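Local coordinates for protein glia-derived nexin (Homo sapiens, PDB 4DY0) that inhibits serine proteases such as thrombin, trypsin and urokinase, binds heparin, and promotes neurite extension by inhibiting thrombin, at residues S176-E181 / P199-L204; S205-G210 / V270-P275; L274-A279 / V328-T333. All blocks are in the same frame, centred on the assembly; numbering follows the deposited sequence.

Followed from the N terminus, the three contacts come in series, and none encloses another. Interaction 1 closes a loop of 17 residues by bringing strand 195-213 back against residues 176-181, which lie after strand 162-170. The same strand continues directly from 199-204 into 205-210, where interaction 2 opens; 59 residues later strand 266-284 comes alongside it. Interaction 3 starts where interaction 2 ends, since Leu274 and Pro275 belong to both, and 48 residues further on the end of strand 319-328 closes it. Backbone bonds Leu201-Leu274, Gln203-Val272 and Pro199-Lys276 join neighbouring strands 195-213 and 266-284, so all three contacts tie one corner of the serpin together.

Interaction 1 (S176-E181 / P199-L204); sequences SRFQPE and PMLAQL
Gln203 lays the nitrogen of its amide over the centre of the Phe178 ring, with NE2 3.3 Å above the ring plane. The amide plane is at 90° to the ring, so the amide stands upright on it, nitrogen foremost. Two polar grips hold it in this pose. NE2 donates to Ser176 O along a nearly straight line (N-H...O 173°), approaching from above the carbonyl plane, while Ser176 OG donates at 2.8 Å to Gln203 OE1, lying in the carbonyl plane and on a lone pair. Both halves of the amide are therefore engaged, which fixes its rotation; glutamine suits the place because it offers a donor and an acceptor at the end of a long arm. That arm starts with CG between the backbone N and the carbonyl carbon (chi1 83°) and is extended beyond.

On the opposite face of the Phe178 ring sits Leu201, whose CB makes a CH-pi contact 3.7 Å from the ring centroid, offset toward the rim. Phenylalanine suits this place as a flat ring with two usable faces, one taking a polar and one an apolar side chain of the same strand. Residues 176-181 belong to the connection from strand 162-170 (3A of the central serpin sheet A) to strand 184-189 (4C), laid here along strand 3C, the first part of 195-213, near the breach of sheet A.

The backbones do not bond directly. Instead, water 1 accepts from Ala202 N (2.9 Å) and donates to Gln179 O, and water 2 accepts from Gln179 N and donates to Ala202 O (2.8 Å), bridging strand and loop. Trp174 meets the Phe178 ring edge-to-face, and a backbone hydrogen bond ties Phe178 to Glu330.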
loop_
_atom_site.group_PDB
_atom_site.type_symbol
_atom_site.label_atom_id
_atom_site.label_comp_id
_atom_site.label_asym_id
_atom_site.label_seq_id
_atom_site.Cartn_x
_atom_site.Cartn_y
_atom_site.Cartn_z
ATOM N N SER A 176 12.050 -19.441 2.183
ATOM C CA SER A 176 12.434 -20.291 3.300
ATOM C C SER A 176 11.344 -20.288 4.370
ATOM O O SER A 176 11.159 -19.305 5.084
ATOM C CB SER A 176 13.766 -19.832 3.890
ATOM O OG SER A 176 14.151 -20.688 4.948
ATOM N N ARG A 177 10.623 -21.398 4.475
ATOM C CA ARG A 177 9.466 -21.486 5.355
ATOM C C ARG A 177 9.839 -21.375 6.825
ATOM O O ARG A 177 10.986 -21.601 7.203
ATOM C CB ARG A 177 8.734 -22.808 5.132
ATOM C CG ARG A 177 9.456 -24.023 5.706
ATOM C CD ARG A 177 8.760 -25.314 5.292
ATOM N NE ARG A 177 9.504 -26.507 5.689
ATOM C CZ ARG A 177 9.235 -27.734 5.250
ATOM N NH1 ARG A 177 8.242 -27.933 4.393
ATOM N NH2 ARG A 177 9.963 -28.763 5.663
ATOM N N PHE A 178 8.854 -21.018 7.644
ATOM C CA PHE A 178 8.973 -21.148 9.089
ATOM C C PHE A 178 8.320 -22.461 9.498
ATOM O O PHE A 178 7.392 -22.928 8.838
ATOM C CB PHE A 178 8.255 -20.002 9.799
ATOM C CG PHE A 178 8.894 -18.660 9.597
ATOM C CD1 PHE A 178 8.610 -17.907 8.469
ATOM C CD2 PHE A 178 9.759 -18.140 10.549
ATOM C CE1 PHE A 178 9.189 -16.672 8.284
ATOM C CE2 PHE A 178 10.342 -16.901 10.372
ATOM C CZ PHE A 178 10.059 -16.166 9.238
ATOM N N GLN A 179 8.800 -23.054 10.584
ATOM C CA GLN A 179 8.225 -24.297 11.071
ATOM C C GLN A 179 7.339 -24.067 12.286
ATOM O O GLN A 179 7.761 -23.444 13.261
ATOM C CB GLN A 179 9.322 -25.319 11.372
ATOM C CG GLN A 179 9.942 -25.900 10.112
ATOM C CD GLN A 179 10.990 -26.949 10.401
ATOM O OE1 GLN A 179 11.894 -26.734 11.207
ATOM N NE2 GLN A 179 10.879 -28.093 9.735
ATOM N N PRO A 180 6.101 -24.580 12.225
ATOM C CA PRO A 180 5.058 -24.391 13.233
ATOM C C PRO A 180 5.502 -24.784 14.641
ATOM O O PRO A 180 5.072 -24.167 15.616
ATOM C CB PRO A 180 3.937 -25.320 12.754
ATOM C CG PRO A 180 4.163 -25.463 11.294
ATOM C CD PRO A 180 5.650 -25.441 11.120
ATOM N N GLU A 181 6.343 -25.809 14.743
ATOM C CA GLU A 181 6.860 -26.245 16.038
ATOM C C GLU A 181 7.678 -25.132 16.686
ATOM O O GLU A 181 7.826 -25.091 17.905
ATOM C CB GLU A 181 7.723 -27.502 15.888
ATOM C CG GLU A 181 7.006 -28.687 15.258
ATOM C CD GLU A 181 6.864 -28.558 13.751
ATOM O OE1 GLU A 181 5.943 -29.183 13.185
ATOM O OE2 GLU A 181 7.671 -27.832 13.135
ATOM N N PRO A 199 1.918 -14.549 19.067
ATOM C CA PRO A 199 2.511 -15.693 18.383
ATOM C C PRO A 199 3.617 -15.195 17.466
ATOM O O PRO A 199 3.400 -14.264 16.686
ATOM C CB PRO A 199 1.356 -16.246 17.537
ATOM C CG PRO A 199 0.118 -15.535 17.997
ATOM C CD PRO A 199 0.559 -14.248 18.590
ATOM N N MET A 200 4.799 -15.792 17.558
ATOM C CA MET A 200 5.888 -15.371 16.690
ATOM C C MET A 200 6.565 -16.518 15.952
ATOM O O MET A 200 6.878 -17.554 16.537
ATOM C CB MET A 200 6.915 -14.554 17.468
ATOM C CG MET A 200 6.370 -13.231 17.964
ATOM S SD MET A 200 7.681 -12.126 18.483
ATOM C CE MET A 200 6.735 -10.815 19.262
ATOM N N LEU A 201 6.778 -16.313 14.657
ATOM C CA LEU A 201 7.533 -17.240 13.832
ATOM C C LEU A 201 9.006 -17.136 14.191
ATOM O O LEU A 201 9.491 -16.053 14.532
ATOM C CB LEU A 201 7.357 -16.885 12.356
ATOM C CG LEU A 201 5.943 -16.524 11.891
ATOM C CD1 LEU A 201 5.978 -15.856 10.524
ATOM C CD2 LEU A 201 5.039 -17.746 11.875
ATOM N N ALA A 202 9.716 -18.257 14.110
ATOM C CA ALA A 202 11.155 -18.270 14.362
ATOM C C ALA A 202 11.862 -19.268 13.464
ATOM O O ALA A 202 11.394 -20.387 13.276
ATOM C CB ALA A 202 11.440 -18.591 15.816
ATOM N N GLN A 203 12.994 -18.856 12.910
ATOM C CA GLN A 203 13.851 -19.768 12.176
ATOM C C GLN A 203 15.275 -19.234 12.133
ATOM O O GLN A 203 15.500 -18.023 12.139
ATOM C CB GLN A 203 13.328 -19.981 10.757
ATOM C CG GLN A 203 13.750 -18.902 9.778
ATOM C CD GLN A 203 13.323 -19.212 8.363
ATOM O OE1 GLN A 203 14.100 -19.749 7.573
ATOM N NE2 GLN A 203 12.076 -18.888 8.035
ATOM N N LEU A 204 16.233 -20.151 12.104
ATOM C CA LEU A 204 17.631 -19.802 11.955
ATOM C C LEU A 204 18.002 -20.105 10.514
ATOM O O LEU A 204 17.904 -21.248 10.069
ATOM C CB LEU A 204 18.486 -20.644 12.900
ATOM C CG LEU A 204 19.834 -20.081 13.354
ATOM C CD1 LEU A 204 20.676 -21.180 13.998
ATOM C CD2 LEU A 204 20.582 -19.438 12.199
HETATM O O HOH W 1 8.116 -20.610 13.335
HETATM O O HOH W 2 11.330 -22.762 11.810
#

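Interaction 2 (S205-G210 / V270-P275); sequences SVFRCG and VQVILP
Val270 N donates to Ser205 O at 2.8 Å, the shortest polar bond of this contact, with an N-H...O angle of 168°. Its companion runs the other way, from Ser205 N to Val270 O at 3.1 Å, and together they make Ser205 and Val270 an antiparallel hydrogen-bonded pair. It is the one rung the two segments share, because in antiparallel register each runs on from it to partners outside the other. Their directions, 82° apart, are a sign of strong twisting and coiling.

On the face that carries Val270, side chains meet diagonally across the ladder. Phe207 and Val272 meet at about a right angle, Val272 CG2 lying 3.5 Å from Phe207 CD2 and scarcely farther from CE2. Phe207 has CG anti to the carbonyl carbon (chi1 -70°), which carries the CD2-CE2 side of the ring to the valine methyl. Two residues farther along the strand, on the same face, Cys209 SG touches Val270 CG2 at 3.8 Å. A compact sulfur and branched methyls suit such a buried seam, as they fill it without bringing in a charge. Ile223 of strand 219-226 packs against Phe207, Cys209 and Val272, while Phe352 of strand 351-353 lies against Val270.

The ladder goes on past these segments: backbone hydrogen bonds join Phe207 to Lys268 and Cys209 to Val266, and the pairing continues in the other direction too. In serpin terms strand 195-213 is strand 3C running on into 1B, paired with 2C, so that one continuous strand belongs to both sheet C and sheet B.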
loop_
_atom_site.group_PDB
_atom_site.type_symbol
_atom_site.label_atom_id
_atom_site.label_comp_id
_atom_site.label_asym_id
_atom_site.label_seq_id
_atom_site.Cartn_x
_atom_site.Cartn_y
_atom_site.Cartn_z
ATOM N N SER A 205 18.414 -19.081 9.779
ATOM C CA SER A 205 18.664 -19.234 8.355
ATOM C C SER A 205 19.449 -18.039 7.821
ATOM O O SER A 205 19.728 -17.098 8.563
ATOM C CB SER A 205 17.334 -19.388 7.611
ATOM O OG SER A 205 17.530 -19.563 6.223
ATOM N N VAL A 206 19.805 -18.079 6.541
ATOM C CA VAL A 206 20.552 -16.990 5.923
ATOM C C VAL A 206 19.601 -15.967 5.309
ATOM O O VAL A 206 18.749 -16.307 4.492
ATOM C CB VAL A 206 21.538 -17.503 4.840
ATOM C CG1 VAL A 206 22.349 -16.350 4.260
ATOM C CG2 VAL A 206 22.469 -18.566 5.417
ATOM N N PHE A 207 19.746 -14.714 5.719
ATOM C CA PHE A 207 18.939 -13.626 5.182
ATOM C C PHE A 207 19.818 -12.406 4.966
ATOM O O PHE A 207 20.772 -12.177 5.714
ATOM C CB PHE A 207 17.812 -13.251 6.150
ATOM C CG PHE A 207 16.728 -14.285 6.260
ATOM C CD1 PHE A 207 15.795 -14.439 5.249
ATOM C CD2 PHE A 207 16.636 -15.090 7.384
ATOM C CE1 PHE A 207 14.792 -15.388 5.349
ATOM C CE2 PHE A 207 15.636 -16.037 7.493
ATOM C CZ PHE A 207 14.710 -16.186 6.475
ATOM N N ARG A 208 19.495 -11.625 3.944
ATOM C CA ARG A 208 20.160 -10.349 3.741
ATOM C C ARG A 208 19.689 -9.367 4.807
ATOM O O ARG A 208 18.491 -9.197 5.026
ATOM C CB ARG A 208 19.873 -9.814 2.336
ATOM C CG ARG A 208 20.710 -10.486 1.251
ATOM C CD ARG A 208 20.061 -10.386 -0.124
ATOM N NE ARG A 208 19.737 -9.009 -0.487
ATOM C CZ ARG A 208 20.591 -8.165 -1.054
ATOM N NH1 ARG A 208 20.206 -6.931 -1.349
ATOM N NH2 ARG A 208 21.831 -8.554 -1.326
ATOM N N CYS A 209 20.633 -8.742 5.497
ATOM C CA CYS A 209 20.269 -7.743 6.488
ATOM C C CYS A 209 21.402 -6.786 6.775
ATOM O O CYS A 209 22.522 -6.970 6.308
ATOM C CB CYS A 209 19.785 -8.400 7.782
ATOM S SG CYS A 209 20.888 -9.651 8.436
ATOM N N GLY A 210 21.033 -5.739 7.481
ATOM C CA GLY A 210 21.825 -4.588 7.825
ATOM C C GLY A 210 21.370 -3.586 8.867
ATOM O O GLY A 210 20.400 -3.740 9.482
ATOM N N VAL A 270 21.137 -15.761 10.548
ATOM C CA VAL A 270 20.414 -14.997 11.564
ATOM C C VAL A 270 19.252 -15.764 12.185
ATOM O O VAL A 270 18.531 -16.477 11.490
ATOM C CB VAL A 270 19.820 -13.705 10.975
ATOM C CG1 VAL A 270 19.547 -12.702 12.083
ATOM C CG2 VAL A 270 20.748 -13.113 9.933
ATOM N N GLN A 271 19.075 -15.606 13.495
ATOM C CA GLN A 271 17.864 -16.069 14.164
ATOM C C GLN A 271 16.768 -15.020 14.010
ATOM O O GLN A 271 16.814 -13.967 14.648
ATOM C CB GLN A 271 18.123 -16.338 15.647
ATOM C CG GLN A 271 18.283 -17.811 16.003
ATOM C CD GLN A 271 16.965 -18.568 15.977
ATOM O OE1 GLN A 271 16.936 -19.786 16.147
ATOM N NE2 GLN A 271 15.868 -17.849 15.768
ATOM N N VAL A 272 15.792 -15.305 13.155
ATOM C CA VAL A 272 14.695 -14.376 12.908
ATOM C C VAL A 272 13.499 -14.708 13.783
ATOM O O VAL A 272 13.095 -15.863 13.885
ATOM C CB VAL A 272 14.245 -14.400 11.435
ATOM C CG1 VAL A 272 13.121 -13.398 11.210
ATOM C CG2 VAL A 272 15.422 -14.104 10.514
ATOM N N ILE A 273 12.943 -13.689 14.425
ATOM C CA ILE A 273 11.754 -13.865 15.244
ATOM C C ILE A 273 10.755 -12.761 14.904
ATOM O O ILE A 273 11.044 -11.573 15.056
ATOM C CB ILE A 273 12.109 -13.912 16.735
ATOM C CG1 ILE A 273 12.948 -15.164 17.015
ATOM C CG2 ILE A 273 10.854 -13.904 17.604
ATOM C CD1 ILE A 273 12.994 -15.564 18.463
ATOM N N LEU A 274 9.588 -13.179 14.426
ATOM C CA LEU A 274 8.672 -12.305 13.702
ATOM C C LEU A 274 7.238 -12.624 14.114
ATOM O O LEU A 274 6.854 -13.791 14.155
ATOM C CB LEU A 274 8.832 -12.578 12.205
ATOM C CG LEU A 274 8.445 -11.555 11.143
ATOM C CD1 LEU A 274 8.163 -12.280 9.845
ATOM C CD2 LEU A 274 7.238 -10.749 11.562
ATOM N N PRO A 275 6.437 -11.596 14.432
ATOM C CA PRO A 275 5.049 -11.882 14.762
ATOM C C PRO A 275 4.337 -12.605 13.627
ATOM O O PRO A 275 4.471 -12.228 12.458
ATOM C CB PRO A 275 4.444 -10.492 14.946
ATOM C CG PRO A 275 5.582 -9.664 15.405
ATOM C CD PRO A 275 6.766 -10.177 14.634
#

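Interaction 3 (L274-A279 / V328-T333); sequences LPKFTA and VSEDGT
Val328 meets three residues of 274-279 through its two methyls. CG1 lies 3.8 Å from Leu274 CD1 and also touches Pro275 O, whereas CG2 reaches Phe277 CE1 at 3.9 Å. Branching at CB lets one small side chain serve both directions. At the backbone, Val328 and Phe277 form an antiparallel hydrogen-bonded pair: Val328 N donates to Phe277 O at 2.7 Å, and Phe277 N donates to Val328 O (N-H...O 137°).

Next along the chain a polar cluster takes over. Lys276 NZ forms a salt bridge with Glu330 OE1 at 2.8 Å, using the syn lone pair of that oxygen, and gives a second bond to Ser329 OG at 3.0 Å. The lysine chain is extended until its last torsion (chi4 131°), where the bend swings the ammonium between the two acceptors. With OG anti to the backbone N (chi1 -167°), the serine hydroxyl is placed to receive the ammonium. A long amine fits here, because its methylene chain can run across the glutamate before the charge is delivered.

Farther out, Glu330 OE2 bonds to Thr183 OG1, anchoring the glutamate to the region before strand 184-189, and Trp174 NE1 bonds to Ser329 O. Counted from the predicted reactive bond, Glu330 would be P17, and its bridge to Lys276 matches a pair known from other serpins. With Leu201 of strand 195-213 against Lys276, Val328 and Glu330, and Ile376 of strand 369-376 against Phe277, the contact lies at the breach of central sheet A, where strand 319-328 (5A) gives way to the hinge of the reactive-centre loop.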
loop_
_atom_site.group_PDB
_atom_site.type_symbol
_atom_site.label_atom_id
_atom_site.label_comp_id
_atom_site.label_asym_id
_atom_site.label_seq_id
_atom_site.Cartn_x
_atom_site.Cartn_y
_atom_site.Cartn_z
ATOM N N LEU A 274 9.588 -13.179 14.426
ATOM C CA LEU A 274 8.672 -12.305 13.702
ATOM C C LEU A 274 7.238 -12.624 14.114
ATOM O O LEU A 274 6.854 -13.791 14.155
ATOM C CB LEU A 274 8.832 -12.578 12.205
ATOM C CG LEU A 274 8.445 -11.555 11.143
ATOM C CD1 LEU A 274 8.163 -12.280 9.845
ATOM C CD2 LEU A 274 7.238 -10.749 11.562
ATOM N N PRO A 275 6.437 -11.596 14.432
ATOM C CA PRO A 275 5.049 -11.882 14.762
ATOM C C PRO A 275 4.337 -12.605 13.627
ATOM O O PRO A 275 4.471 -12.228 12.458
ATOM C CB PRO A 275 4.444 -10.492 14.946
ATOM C CG PRO A 275 5.582 -9.664 15.405
ATOM C CD PRO A 275 6.766 -10.177 14.634
ATOM N N LYS A 276 3.608 -13.656 13.973
ATOM C CA LYS A 276 2.688 -14.276 13.039
ATOM C C LYS A 276 1.365 -13.534 13.195
ATOM O O LYS A 276 0.757 -13.566 14.262
ATOM C CB LYS A 276 2.524 -15.761 13.366
ATOM C CG LYS A 276 1.165 -16.336 12.995
ATOM C CD LYS A 276 1.234 -17.837 12.755
ATOM C CE LYS A 276 -0.156 -18.404 12.533
ATOM N NZ LYS A 276 -0.201 -19.256 11.319
ATOM N N PHE A 277 0.931 -12.840 12.149
ATOM C CA PHE A 277 -0.239 -11.978 12.274
ATOM C C PHE A 277 -0.781 -11.545 10.921
ATOM O O PHE A 277 -0.190 -11.819 9.877
ATOM C CB PHE A 277 0.119 -10.727 13.076
ATOM C CG PHE A 277 0.871 -9.698 12.278
ATOM C CD1 PHE A 277 2.168 -9.948 11.843
ATOM C CD2 PHE A 277 0.280 -8.482 11.955
ATOM C CE1 PHE A 277 2.864 -9.003 11.103
ATOM C CE2 PHE A 277 0.967 -7.531 11.213
ATOM C CZ PHE A 277 2.261 -7.793 10.784
ATOM N N THR A 278 -1.914 -10.852 10.958
ATOM C CA THR A 278 -2.509 -10.274 9.772
ATOM C C THR A 278 -2.537 -8.760 9.919
ATOM O O THR A 278 -3.101 -8.230 10.875
ATOM C CB THR A 278 -3.944 -10.781 9.570
ATOM O OG1 THR A 278 -3.944 -12.214 9.514
ATOM C CG2 THR A 278 -4.531 -10.216 8.291
ATOM N N ALA A 279 -1.911 -8.074 8.970
ATOM C CA ALA A 279 -1.885 -6.621 8.945
ATOM C C ALA A 279 -2.961 -6.108 8.002
ATOM O O ALA A 279 -2.957 -6.433 6.819
ATOM C CB ALA A 279 -0.518 -6.130 8.493
ATOM N N VAL A 328 0.925 -12.674 7.542
ATOM C CA VAL A 328 2.267 -13.179 7.752
ATOM C C VAL A 328 2.187 -14.497 8.511
ATOM O O VAL A 328 1.767 -14.526 9.667
ATOM C CB VAL A 328 3.120 -12.163 8.527
ATOM C CG1 VAL A 328 4.504 -12.720 8.791
ATOM C CG2 VAL A 328 3.207 -10.861 7.745
ATOM N N SER A 329 2.579 -15.585 7.853
ATOM C CA SER A 329 2.442 -16.922 8.431
ATOM C C SER A 329 3.678 -17.790 8.196
ATOM O O SER A 329 4.691 -17.315 7.680
ATOM C CB SER A 329 1.204 -17.613 7.862
ATOM O OG SER A 329 0.873 -18.771 8.606
ATOM N N GLU A 330 3.579 -19.066 8.573
ATOM C CA GLU A 330 4.682 -20.018 8.439
ATOM C C GLU A 330 4.936 -20.434 6.991
ATOM O O GLU A 330 6.082 -20.643 6.585
ATOM C CB GLU A 330 4.410 -21.284 9.266
ATOM C CG GLU A 330 4.541 -21.125 10.772
ATOM C CD GLU A 330 3.227 -20.792 11.456
ATOM O OE1 GLU A 330 2.263 -20.410 10.759
ATOM O OE2 GLU A 330 3.161 -20.911 12.697
ATOM N N ASP A 331 3.857 -20.555 6.222
ATOM C CA ASP A 331 3.885 -21.225 4.917
ATOM C C ASP A 331 4.975 -20.745 3.956
ATOM O O ASP A 331 5.103 -19.550 3.677
ATOM C CB ASP A 331 2.508 -21.141 4.247
ATOM C CG ASP A 331 1.373 -21.551 5.180
ATOM O OD1 ASP A 331 0.483 -22.306 4.738
ATOM O OD2 ASP A 331 1.367 -21.119 6.353
ATOM N N GLY A 332 5.746 -21.698 3.443
ATOM C CA GLY A 332 6.796 -21.423 2.467
ATOM C C GLY A 332 7.228 -22.690 1.746
ATOM O O GLY A 332 6.463 -23.647 1.655
ATOM N N THR A 333 8.457 -22.698 1.241
ATOM C CA THR A 333 8.989 -23.855 0.524
ATOM C C THR A 333 9.861 -24.743 1.410
ATOM O O THR A 333 10.488 -24.269 2.357
ATOM C CB THR A 333 9.797 -23.424 -0.713
ATOM O OG1 THR A 333 8.896 -23.032 -1.755
ATOM C CG2 THR A 333 10.666 -24.572 -1.207
#